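Local structure of DNA polymerase (Bacillus phage phi29, 2PY5) at residues 126-131 and 382-387. The protein copies the viral genome by protein-primed, strand-displacing DNA synthesis with high processivity and fidelity, and proofreads with a 3'-5' exonuclease. The protein carries 2 engineered substitutions. Sequence-based numbering, arbitrary orientation.
Sequences LPFPVK and AKLMLN. With EDO (1,2-ethanediol), chain H; nucleotides of chain A.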
# COMPACT_ATOMS: atom_id res chain seq x y z
N LEU F 126 -0.62 -8.47 6.95
CA LEU F 126 -0.57 -7.42 7.95
C LEU F 126 0.39 -6.35 7.41
O LEU F 126 1.58 -6.36 7.71
CB LEU F 126 -0.09 -8.01 9.28
CG LEU F 126 -0.99 -9.11 9.88
CD1 LEU F 126 -0.20 -9.91 10.95
CD2 LEU F 126 -2.28 -8.51 10.45
N PRO F 127 -0.12 -5.44 6.56
CA PRO F 127 0.75 -4.51 5.81
C PRO F 127 1.27 -3.31 6.63
O PRO F 127 1.01 -2.15 6.30
CB PRO F 127 -0.15 -4.08 4.65
CG PRO F 127 -1.53 -4.09 5.26
CD PRO F 127 -1.53 -5.32 6.13
N PHE F 128 2.02 -3.61 7.69
CA PHE F 128 2.60 -2.61 8.59
C PHE F 128 3.88 -3.18 9.13
O PHE F 128 4.02 -4.39 9.16
CB PHE F 128 1.66 -2.30 9.76
CG PHE F 128 0.22 -2.21 9.39
CD1 PHE F 128 -0.60 -3.33 9.49
CD2 PHE F 128 -0.31 -1.03 8.95
CE1 PHE F 128 -1.96 -3.25 9.14
CE2 PHE F 128 -1.66 -0.92 8.60
CZ PHE F 128 -2.47 -2.05 8.69
N PRO F 129 4.81 -2.32 9.58
CA PRO F 129 5.97 -2.87 10.28
C PRO F 129 5.56 -3.63 11.55
O PRO F 129 4.52 -3.34 12.14
CB PRO F 129 6.79 -1.64 10.66
CG PRO F 129 6.28 -0.53 9.83
CD PRO F 129 4.85 -0.85 9.49
N VAL F 130 6.40 -4.56 11.98
CA VAL F 130 6.15 -5.35 13.21
C VAL F 130 5.87 -4.46 14.43
O VAL F 130 4.93 -4.70 15.19
CB VAL F 130 7.33 -6.29 13.51
CG1 VAL F 130 7.10 -7.04 14.83
CG2 VAL F 130 7.51 -7.28 12.38
N LYS F 131 6.67 -3.42 14.62
CA LYS F 131 6.48 -2.52 15.74
C LYS F 131 5.10 -1.85 15.73
O LYS F 131 4.50 -1.67 16.77
CB LYS F 131 7.58 -1.46 15.74
CG LYS F 131 8.94 -2.01 16.11
CD LYS F 131 9.11 -2.11 17.62
CE LYS F 131 10.58 -2.20 18.03
NZ LYS F 131 10.75 -1.82 19.46
N ALA F 382 -10.95 -4.88 10.99
CA ALA F 382 -12.14 -4.30 10.33
C ALA F 382 -11.73 -3.18 9.38
O ALA F 382 -12.24 -3.09 8.26
CB ALA F 382 -13.13 -3.80 11.37
N LYS F 383 -10.80 -2.34 9.81
CA LYS F 383 -10.26 -1.29 8.95
C LYS F 383 -9.58 -1.91 7.73
O LYS F 383 -9.74 -1.45 6.61
CB LYS F 383 -9.27 -0.45 9.74
CG LYS F 383 -9.94 0.34 10.86
CD LYS F 383 -8.95 0.84 11.89
CE LYS F 383 -7.98 1.84 11.32
NZ LYS F 383 -7.00 2.26 12.38
N LEU F 384 -8.82 -2.97 7.97
CA LEU F 384 -8.15 -3.65 6.89
C LEU F 384 -9.14 -4.22 5.87
O LEU F 384 -8.94 -4.09 4.66
CB LEU F 384 -7.25 -4.76 7.46
CG LEU F 384 -6.15 -5.32 6.59
CD1 LEU F 384 -5.16 -4.25 6.09
CD2 LEU F 384 -5.41 -6.38 7.40
N MET F 385 -10.24 -4.79 6.34
CA MET F 385 -11.26 -5.31 5.43
C MET F 385 -11.88 -4.19 4.58
O MET F 385 -12.07 -4.33 3.37
CB MET F 385 -12.35 -6.05 6.20
CG MET F 385 -11.92 -7.41 6.75
SD MET F 385 -11.64 -8.62 5.46
CE MET F 385 -13.31 -9.01 4.94
N LEU F 386 -12.19 -3.08 5.21
CA LEU F 386 -12.78 -1.93 4.52
C LEU F 386 -11.82 -1.32 3.51
O LEU F 386 -12.23 -0.88 2.44
CB LEU F 386 -13.21 -0.88 5.54
CG LEU F 386 -14.44 -1.26 6.36
CD1 LEU F 386 -14.55 -0.40 7.60
CD2 LEU F 386 -15.72 -1.16 5.51
N ASN F 387 -10.54 -1.26 3.89
CA ASN F 387 -9.53 -0.49 3.12
C ASN F 387 -8.93 -1.29 1.95
O ASN F 387 -8.44 -0.69 0.99
CB ASN F 387 -8.42 -0.01 4.05
CG ASN F 387 -8.86 1.11 4.97
OD1 ASN F 387 -9.79 1.85 4.64
ND2 ASN F 387 -8.17 1.27 6.11
C1 EDO H . -10.24 3.92 8.05
O1 EDO H . -8.85 3.62 7.84
C2 EDO H . -10.97 2.65 8.48
O2 EDO H . -11.52 1.86 7.41
P DT A 6 9.58 -4.19 9.35
OP1 DT A 6 8.87 -5.06 10.28
OP2 DT A 6 10.11 -2.89 9.77
O5' DT A 6 10.88 -4.97 8.80
C5' DT A 6 10.83 -6.36 8.55
C4' DT A 6 12.15 -6.75 7.91
O4' DT A 6 12.31 -6.08 6.65
C3' DT A 6 13.36 -6.33 8.73
O3' DT A 6 13.65 -7.27 9.75
C2' DT A 6 14.44 -6.23 7.66
C1' DT A 6 13.68 -5.89 6.38
N1 DT A 6 13.84 -4.47 5.94
C2 DT A 6 14.08 -4.23 4.61
O2 DT A 6 14.17 -5.11 3.77
N3 DT A 6 14.21 -2.90 4.29
C4 DT A 6 14.12 -1.82 5.15
O4 DT A 6 14.25 -0.67 4.75
C5 DT A 6 13.84 -2.15 6.53
C7 DT A 6 13.71 -1.07 7.55
C6 DT A 6 13.71 -3.45 6.86
P DT A 5 6.36 0.24 5.76
OP1 DT A 5 4.91 -0.04 5.68
OP2 DT A 5 6.86 1.46 6.41
O5' DT A 5 7.06 -1.03 6.47
C5' DT A 5 6.62 -2.33 6.21
C4' DT A 5 7.81 -3.23 6.00
O4' DT A 5 8.42 -2.86 4.76
C3' DT A 5 8.91 -3.12 7.03
O3' DT A 5 8.65 -4.05 8.05
C2' DT A 5 10.17 -3.47 6.26
C1' DT A 5 9.80 -3.15 4.83
N1 DT A 5 10.45 -1.97 4.26
C2 DT A 5 11.16 -2.13 3.11
O2 DT A 5 11.30 -3.22 2.55
N3 DT A 5 11.73 -0.98 2.65
C4 DT A 5 11.63 0.28 3.21
O4 DT A 5 12.20 1.24 2.70
C5 DT A 5 10.86 0.39 4.42
C7 DT A 5 10.70 1.70 5.11
C6 DT A 5 10.30 -0.74 4.89
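Leu384 reaches across from helix 376-387 and meets Pro127 and Phe128 with a single methyl group, CD1. Its first torsion sets CG anti to the backbone N (chi1 -162°), and the branch then extends off the helix toward the proline. Leu384 CD1 touches the CG-CD side of the Pro127 ring, 3.7 Å from Pro127 CG and 3.8 Å from Pro127 CD. Leu384 CD1 also approaches the Phe128 ring obliquely, 4.3 Å from Phe128 CZ. Pro127 CG also sits 4.0 Å above the plane of that ring, offset toward its rim. The methyl thus rests on the proline and only loosely reaches the phenyl ring, and the contact is small and purely apolar. No hydrogen bond joins the segments.

The shape of the loop brings the two rings together. Pro127 is the centre of an inverse gamma turn, closed by the bond from Phe128 N to Leu126 O. His61, a residue that interacts with the primer terminal protein, is hydrogen-bonded to Phe128 O. Leu126 packs against helix 160-182.

Beyond the turn, Pro129 is the N-cap residue of helix 130-136. Val130 N, in the first turn of this helix, gives a nearly straight hydrogen bond (176°) to OP1 of DT6 of chain A, 3.0 Å away. The helix start would probably favour the phosphate electrostatically. On the other segment, Asn387 ND2 donates to O1 of an ethanediol, probably from the crystallisation liquor.

The contact joins the exonuclease region to the polymerization region of a B-family DNA polymerase. One side holds single-stranded DNA. The other carries Lys383, probably involved in nucleotide selection, and Leu384, probably involved in positioning the templating nucleotide at the polymerization active site.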